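Local coordinates for ABC-type amino acid transport system, periplasmic component (Caldanaerobacter subterraneus subsp. tengcongensis MB4, PDB 4YMX), which binds arginine outside the membrane as the substrate-binding protein of an amino acid ABC transporter, and probably delivers it to the membrane-bound components, at residues Asp101-Ala111 against Glu219-Ala227; Val175-Gln183 against Tyr200-Lys208. All blocks are in the same frame, centred on the assembly; numbering follows the deposited sequence.

Contact 1: residues Asp101-Ala111 against Glu219-Ala227. With ARG (arginine), chain C.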
# COMPACT_ATOMS: atom_id res chain seq x y z
N ASP A 101 -5.01 13.19 10.32
CA ASP A 101 -5.83 12.55 11.35
C ASP A 101 -5.87 11.03 11.22
O ASP A 101 -6.07 10.32 12.20
CB ASP A 101 -7.27 13.07 11.28
CG ASP A 101 -7.36 14.57 11.43
OD1 ASP A 101 -6.73 15.11 12.37
OD2 ASP A 101 -8.06 15.21 10.62
N MET A 102 -5.70 10.53 10.00
CA MET A 102 -5.68 9.11 9.76
C MET A 102 -4.85 8.83 8.53
O MET A 102 -4.63 9.72 7.69
CB MET A 102 -7.10 8.54 9.58
CG MET A 102 -7.83 9.02 8.34
SD MET A 102 -9.48 8.31 8.23
CE MET A 102 -10.14 9.18 6.82
N VAL A 103 -4.37 7.59 8.44
CA VAL A 103 -3.63 7.14 7.27
C VAL A 103 -4.34 5.92 6.70
O VAL A 103 -4.64 4.97 7.42
CB VAL A 103 -2.17 6.78 7.61
CG1 VAL A 103 -1.52 5.99 6.48
CG2 VAL A 103 -1.37 8.04 7.94
N ILE A 104 -4.63 5.98 5.40
CA ILE A 104 -5.11 4.81 4.68
C ILE A 104 -4.21 4.69 3.46
O ILE A 104 -4.23 5.56 2.60
CB ILE A 104 -6.59 4.94 4.27
CG1 ILE A 104 -7.42 5.56 5.40
CG2 ILE A 104 -7.13 3.57 3.92
CD1 ILE A 104 -8.93 5.51 5.16
N ALA A 105 -3.40 3.65 3.43
CA ALA A 105 -2.38 3.52 2.39
C ALA A 105 -1.93 2.08 2.20
O ALA A 105 -0.73 1.78 2.13
CB ALA A 105 -1.17 4.40 2.73
N GLY A 106 -2.90 1.16 2.15
CA GLY A 106 -2.59 -0.26 2.09
C GLY A 106 -1.60 -0.65 3.17
O GLY A 106 -0.67 -1.44 2.94
N MET A 107 -1.79 -0.08 4.36
CA MET A 107 -0.78 -0.15 5.40
C MET A 107 -1.00 -1.32 6.35
O MET A 107 -2.08 -1.49 6.93
CB MET A 107 -0.74 1.16 6.19
CG MET A 107 0.28 1.12 7.31
SD MET A 107 0.44 2.65 8.24
CE MET A 107 1.35 3.65 7.05
N THR A 108 0.04 -2.13 6.51
CA THR A 108 -0.05 -3.33 7.33
C THR A 108 0.08 -3.00 8.82
O THR A 108 0.99 -2.28 9.22
CB THR A 108 1.02 -4.34 6.91
OG1 THR A 108 0.84 -4.67 5.53
CG2 THR A 108 0.93 -5.61 7.75
N PRO A 109 -0.84 -3.52 9.65
CA PRO A 109 -0.75 -3.23 11.08
C PRO A 109 0.27 -4.11 11.79
O PRO A 109 -0.11 -5.01 12.54
CB PRO A 109 -2.17 -3.53 11.59
CG PRO A 109 -2.68 -4.58 10.65
CD PRO A 109 -2.10 -4.21 9.30
N THR A 110 1.55 -3.82 11.59
CA THR A 110 2.62 -4.63 12.18
C THR A 110 2.75 -4.39 13.67
O THR A 110 2.39 -3.32 14.17
CB THR A 110 3.98 -4.34 11.51
OG1 THR A 110 4.40 -3.01 11.84
CG2 THR A 110 3.88 -4.47 10.01
N ALA A 111 3.25 -5.39 14.39
CA ALA A 111 3.49 -5.24 15.82
C ALA A 111 4.38 -4.03 16.10
O ALA A 111 4.15 -3.27 17.05
CB ALA A 111 4.11 -6.51 16.38
N GLU A 219 4.27 -9.83 8.05
CA GLU A 219 2.88 -9.55 8.42
C GLU A 219 2.12 -9.05 7.19
O GLU A 219 2.68 -8.34 6.35
CB GLU A 219 2.82 -8.55 9.58
CG GLU A 219 3.36 -9.13 10.90
CD GLU A 219 3.89 -8.10 11.87
OE1 GLU A 219 3.28 -7.93 12.95
OE2 GLU A 219 4.93 -7.48 11.57
N ASN A 220 0.86 -9.47 7.07
CA ASN A 220 0.05 -9.16 5.90
C ASN A 220 -1.21 -8.38 6.26
O ASN A 220 -1.55 -8.23 7.43
CB ASN A 220 -0.35 -10.44 5.15
CG ASN A 220 0.84 -11.37 4.87
OD1 ASN A 220 0.92 -12.47 5.43
ND2 ASN A 220 1.75 -10.93 4.00
N GLY A 221 -1.89 -7.90 5.23
CA GLY A 221 -3.16 -7.22 5.41
C GLY A 221 -3.01 -5.71 5.49
O GLY A 221 -1.92 -5.19 5.71
N SER A 222 -4.13 -5.02 5.29
CA SER A 222 -4.16 -3.56 5.38
C SER A 222 -5.20 -3.08 6.40
O SER A 222 -6.27 -3.68 6.54
CB SER A 222 -4.46 -2.96 4.02
OG SER A 222 -3.47 -3.35 3.09
N ALA A 223 -4.86 -2.01 7.11
CA ALA A 223 -5.74 -1.43 8.13
C ALA A 223 -5.57 0.08 8.14
O ALA A 223 -4.58 0.59 7.62
CB ALA A 223 -5.43 -2.02 9.50
N VAL A 224 -6.52 0.78 8.74
CA VAL A 224 -6.44 2.23 8.87
C VAL A 224 -5.64 2.56 10.12
O VAL A 224 -5.82 1.94 11.17
CB VAL A 224 -7.85 2.87 8.98
CG1 VAL A 224 -7.75 4.36 9.24
CG2 VAL A 224 -8.65 2.60 7.72
N ALA A 225 -4.73 3.53 10.01
CA ALA A 225 -3.98 4.00 11.17
C ALA A 225 -4.47 5.35 11.67
O ALA A 225 -4.82 6.25 10.88
CB ALA A 225 -2.49 4.08 10.87
N VAL A 226 -4.57 5.47 12.99
CA VAL A 226 -4.84 6.75 13.64
C VAL A 226 -3.79 6.98 14.71
O VAL A 226 -3.05 6.07 15.10
CB VAL A 226 -6.26 6.84 14.28
CG1 VAL A 226 -7.34 6.63 13.22
CG2 VAL A 226 -6.42 5.84 15.43
N ALA A 227 -3.71 8.21 15.21
CA ALA A 227 -2.74 8.54 16.24
C ALA A 227 -2.99 7.71 17.50
O ALA A 227 -4.13 7.37 17.82
CB ALA A 227 -2.78 10.01 16.57
N ARG C . 1.63 -3.02 2.87
CA ARG C . 3.02 -2.51 2.88
C ARG C . 3.34 -1.83 4.20
O ARG C . 2.45 -1.63 5.03
CB ARG C . 3.24 -1.53 1.72
CG ARG C . 2.25 -0.39 1.69
CD ARG C . 2.67 0.69 0.71
NE ARG C . 1.57 1.62 0.44
CZ ARG C . 1.65 2.65 -0.38
NH1 ARG C . 2.77 2.93 -1.03
NH2 ARG C . 0.59 3.43 -0.55
OXT ARG C . 4.48 -1.47 4.46
O HOH W 1 -5.30 10.61 14.72
O HOH W 2 -4.19 1.40 5.08
O HOH W 3 -0.90 -4.70 2.95
O HOH W 4 2.51 -6.55 4.40
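Thr108 meets the 219-227 segment through both branches of its side chain. CB lies beside the Gly221 carbonyl. Thr108 OG1 sits anti to the residue's own carbonyl carbon (chi1 -59°) and donates in the carbonyl plane to Gly221 O, 2.8 Å away, while CG2 turns toward Glu219 and touches Glu219 O and CB. The same OG1 accepts from the amino nitrogen of the bound arginine and from a water that also donates to Glu219 O. A threonine suits the place because its hydroxyl serves ligand and neighbouring segment while its methyl packs.

Further along, Pro109 CG rests 3.9 Å from Ala223 CB, and Ala223 N donates to Met107 O at 2.8 Å. Where the segments pair as antiparallel strands, Val103 N reaches Ala225 O at 2.8 Å and Ala225 N returns the bond to Val103 O at 3.0 Å. This joins two neighbouring strands of the mixed five-stranded sheet in one lobe of a periplasmic-binding-protein fold. Ala105 and Gly106 lie between these paired places, and from Ala105 to Thr108 the backbone also faces the ligand: Ala105 O and Gly106 O accept from the arginine's NE and N, and Thr108 N donates to its carboxylate O at 2.9 Å, nearly straight at 172°. One water joins the segments here, accepting from Ala105 N and Met107 N and donating to Ala223 O. Gly106 has a positive phi, which glycine adopts easily. At the far end, Glu219 OE1 accepts from Ala111 N on its syn side, 2.9 Å away and 25° out of the carboxylate plane.

Contact 2: residues Val175-Gln183 against Tyr200-Lys208; sequences VSDEFMDLQ and YLKEYKDMK
Phe179 and Tyr200 lie face against face in an offset stack, their planes only 4° apart and their centroids separated by 4.2 Å. The shift brings Tyr200 CB over the same face of the phenylalanine, 3.7 Å from its centroid, as a CH-pi contact. Phe179 has its CG anti to the carbonyl carbon (chi1 -79°), which carries the ring off the helix into the other segment. At the ring's edge stand Leu201 CD1 and Met207 SD, the sulfur 5.0 Å from the centroid of the Phe179 ring in a Met-aromatic contact. Tyr204 completes the aromatic cluster at an oblique angle, with CE2 against Phe179 CB.

Met207 has an extended chain, as its unbranched shape permits; Met207 CE settles 3.4 Å from Phe179 O while Met207 SD meets Leu182 CD2, 3.7 Å away. The Gln183 amide is inclined 31° to the Tyr204 ring and brings OE1 to the ring's edge near CD1.

Beyond this shell, the outer end of Tyr200 is held twice: Val175 CG1 lies 3.6 Å from Tyr200 CE1, and Tyr200 OH is hydrogen-bonded to the backbone O of Asp46, a residue of the arginine pocket. Met207 begins the edge strand 207-210, and with Phe179 and Leu182 it also touches Val131 of the adjacent strand, so the helix 175-183 packs against the sheet of its lobe. A type I turn runs from Tyr204 to Met207, bringing both side chains to the helix.

Direct hydrogen bonds between the segments are absent; polar links pass through water, from Ser176 O to Tyr204 OH and from both ends of the Gln183 amide to Asp206. Cohesion therefore rests on dispersion and shape, with ring stacking and sulfur contacts inside and water-bridged polar groups around them.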
# COMPACT_ATOMS: atom_id res chain seq x y z
N VAL A 175 6.74 3.82 -5.22
CA VAL A 175 6.68 2.57 -5.97
C VAL A 175 6.88 2.79 -7.46
O VAL A 175 7.47 1.94 -8.14
CB VAL A 175 5.34 1.85 -5.69
CG1 VAL A 175 5.21 0.60 -6.56
CG2 VAL A 175 5.25 1.48 -4.22
N SER A 176 6.39 3.91 -7.98
CA SER A 176 6.51 4.18 -9.41
C SER A 176 7.97 4.18 -9.86
O SER A 176 8.28 3.73 -10.97
CB SER A 176 5.84 5.51 -9.76
OG SER A 176 6.33 6.54 -8.92
N ASP A 177 8.88 4.63 -9.00
CA ASP A 177 10.30 4.62 -9.35
C ASP A 177 10.92 3.24 -9.32
O ASP A 177 11.88 2.97 -10.05
CB ASP A 177 11.06 5.60 -8.45
CG ASP A 177 10.70 7.03 -8.75
OD1 ASP A 177 10.86 7.44 -9.92
OD2 ASP A 177 10.20 7.72 -7.84
N GLU A 178 10.36 2.34 -8.52
CA GLU A 178 10.82 0.96 -8.49
C GLU A 178 10.55 0.28 -9.82
O GLU A 178 11.38 -0.47 -10.33
CB GLU A 178 10.13 0.20 -7.36
CG GLU A 178 10.43 0.80 -5.99
CD GLU A 178 9.56 0.22 -4.90
OE1 GLU A 178 9.42 -1.03 -4.85
OE2 GLU A 178 9.00 1.00 -4.11
N PHE A 179 9.38 0.55 -10.39
CA PHE A 179 9.05 -0.01 -11.69
C PHE A 179 9.89 0.60 -12.81
O PHE A 179 10.29 -0.12 -13.74
CB PHE A 179 7.55 0.08 -11.96
CG PHE A 179 6.77 -0.99 -11.25
CD1 PHE A 179 6.52 -2.19 -11.88
CD2 PHE A 179 6.36 -0.82 -9.93
CE1 PHE A 179 5.83 -3.20 -11.23
CE2 PHE A 179 5.67 -1.82 -9.26
CZ PHE A 179 5.41 -3.02 -9.92
N MET A 180 10.19 1.89 -12.71
CA MET A 180 11.09 2.50 -13.67
C MET A 180 12.49 1.89 -13.57
O MET A 180 13.14 1.64 -14.60
CB MET A 180 11.14 4.02 -13.47
CG MET A 180 9.84 4.71 -13.88
SD MET A 180 9.69 6.38 -13.20
CE MET A 180 11.06 7.20 -14.00
N ASP A 181 12.94 1.60 -12.35
CA ASP A 181 14.23 0.95 -12.15
C ASP A 181 14.28 -0.41 -12.84
O ASP A 181 15.24 -0.72 -13.55
CB ASP A 181 14.49 0.72 -10.65
CG ASP A 181 14.90 1.97 -9.93
OD1 ASP A 181 15.35 2.94 -10.58
OD2 ASP A 181 14.79 1.97 -8.68
N LEU A 182 13.26 -1.22 -12.63
CA LEU A 182 13.23 -2.55 -13.23
C LEU A 182 13.18 -2.46 -14.75
O LEU A 182 13.91 -3.17 -15.45
CB LEU A 182 12.07 -3.38 -12.67
CG LEU A 182 12.04 -4.84 -13.14
CD1 LEU A 182 13.28 -5.60 -12.69
CD2 LEU A 182 10.77 -5.53 -12.65
N GLN A 183 12.36 -1.55 -15.26
CA GLN A 183 12.24 -1.37 -16.70
C GLN A 183 13.59 -1.01 -17.32
O GLN A 183 13.94 -1.49 -18.41
CB GLN A 183 11.18 -0.32 -17.04
CG GLN A 183 10.95 -0.13 -18.53
CD GLN A 183 10.51 -1.41 -19.22
OE1 GLN A 183 9.85 -2.26 -18.63
NE2 GLN A 183 10.90 -1.57 -20.48
N TYR A 200 0.33 -2.29 -12.03
CA TYR A 200 1.45 -1.75 -12.80
C TYR A 200 1.72 -2.54 -14.08
O TYR A 200 2.09 -1.96 -15.10
CB TYR A 200 2.72 -1.70 -11.95
CG TYR A 200 2.85 -0.44 -11.10
CD1 TYR A 200 2.39 -0.40 -9.79
CD2 TYR A 200 3.44 0.71 -11.62
CE1 TYR A 200 2.52 0.74 -9.01
CE2 TYR A 200 3.57 1.86 -10.85
CZ TYR A 200 3.11 1.87 -9.55
OH TYR A 200 3.25 3.01 -8.79
N LEU A 201 1.51 -3.85 -14.03
CA LEU A 201 1.82 -4.71 -15.17
C LEU A 201 0.79 -4.58 -16.31
O LEU A 201 1.01 -5.09 -17.41
CB LEU A 201 2.02 -6.16 -14.73
CG LEU A 201 3.47 -6.53 -14.41
CD1 LEU A 201 4.12 -5.54 -13.44
CD2 LEU A 201 3.58 -7.96 -13.89
N LYS A 202 -0.31 -3.88 -16.06
CA LYS A 202 -1.21 -3.50 -17.15
C LYS A 202 -0.49 -2.61 -18.15
O LYS A 202 -0.74 -2.68 -19.36
CB LYS A 202 -2.48 -2.82 -16.62
CG LYS A 202 -3.31 -3.70 -15.68
CD LYS A 202 -4.65 -3.04 -15.32
CE LYS A 202 -4.51 -1.54 -15.11
NZ LYS A 202 -3.55 -1.17 -14.04
N GLU A 203 0.43 -1.78 -17.66
CA GLU A 203 1.24 -0.94 -18.54
C GLU A 203 2.60 -1.56 -18.83
O GLU A 203 3.09 -1.51 -19.96
CB GLU A 203 1.41 0.45 -17.94
CG GLU A 203 0.10 1.20 -17.75
CD GLU A 203 -0.71 1.28 -19.02
OE1 GLU A 203 -0.12 1.43 -20.11
OE2 GLU A 203 -1.95 1.17 -18.93
N TYR A 204 3.22 -2.15 -17.81
CA TYR A 204 4.54 -2.73 -18.00
C TYR A 204 4.43 -4.17 -18.51
O TYR A 204 4.57 -5.15 -17.76
CB TYR A 204 5.33 -2.68 -16.69
CG TYR A 204 5.86 -1.31 -16.32
CD1 TYR A 204 7.05 -0.84 -16.87
CD2 TYR A 204 5.21 -0.51 -15.39
CE1 TYR A 204 7.57 0.39 -16.51
CE2 TYR A 204 5.72 0.73 -15.02
CZ TYR A 204 6.90 1.16 -15.59
OH TYR A 204 7.44 2.37 -15.25
N LYS A 205 4.19 -4.28 -19.81
CA LYS A 205 3.89 -5.55 -20.45
C LYS A 205 5.07 -6.52 -20.53
O LYS A 205 4.87 -7.71 -20.80
CB LYS A 205 3.28 -5.30 -21.83
CG LYS A 205 1.93 -4.61 -21.76
CD LYS A 205 1.46 -4.10 -23.12
CE LYS A 205 0.02 -3.61 -23.05
NZ LYS A 205 -0.20 -2.67 -21.92
N ASP A 206 6.28 -6.03 -20.29
CA ASP A 206 7.45 -6.89 -20.34
C ASP A 206 7.89 -7.36 -18.95
O ASP A 206 9.02 -7.83 -18.77
CB ASP A 206 8.59 -6.20 -21.09
CG ASP A 206 8.31 -6.10 -22.58
OD1 ASP A 206 7.87 -7.12 -23.16
OD2 ASP A 206 8.50 -5.01 -23.15
N MET A 207 6.99 -7.25 -17.98
CA MET A 207 7.26 -7.75 -16.64
C MET A 207 6.31 -8.88 -16.25
O MET A 207 5.21 -9.02 -16.80
CB MET A 207 7.15 -6.61 -15.62
CG MET A 207 8.21 -5.54 -15.79
SD MET A 207 7.92 -4.19 -14.64
CE MET A 207 9.17 -3.01 -15.15
N LYS A 208 6.74 -9.69 -15.28
CA LYS A 208 5.94 -10.78 -14.76
C LYS A 208 6.07 -10.88 -13.25
O LYS A 208 7.05 -10.41 -12.66
CB LYS A 208 6.32 -12.12 -15.41
CG LYS A 208 7.73 -12.57 -15.10
CD LYS A 208 8.08 -13.85 -15.83
CE LYS A 208 9.53 -14.20 -15.56
NZ LYS A 208 9.90 -15.46 -16.27
O HOH W 5 6.36 3.45 -13.03
O HOH W 6 7.39 -3.38 -19.55
O HOH W 7 10.61 -3.45 -22.54

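Contact 1 is the more central and more buried; contact 2, about 25 Å away between centres and on the opposite side of the chain's centre, is only partly buried. Each belongs to a different five-stranded mixed sheet: contact 1 pairs neighbouring strands within one, whereas contact 2 packs a helix against the end of another helix and the turn leading to an edge strand of the other. Backbone and side-chain hydrogen bonds with aliphatic packing mark the first, aromatic and sulfur packing the second. In contact 1 the 101-111 segment bonds the arginine directly; contact 2 approaches it at Val175, whose side chain is about 4 Å from the ligand.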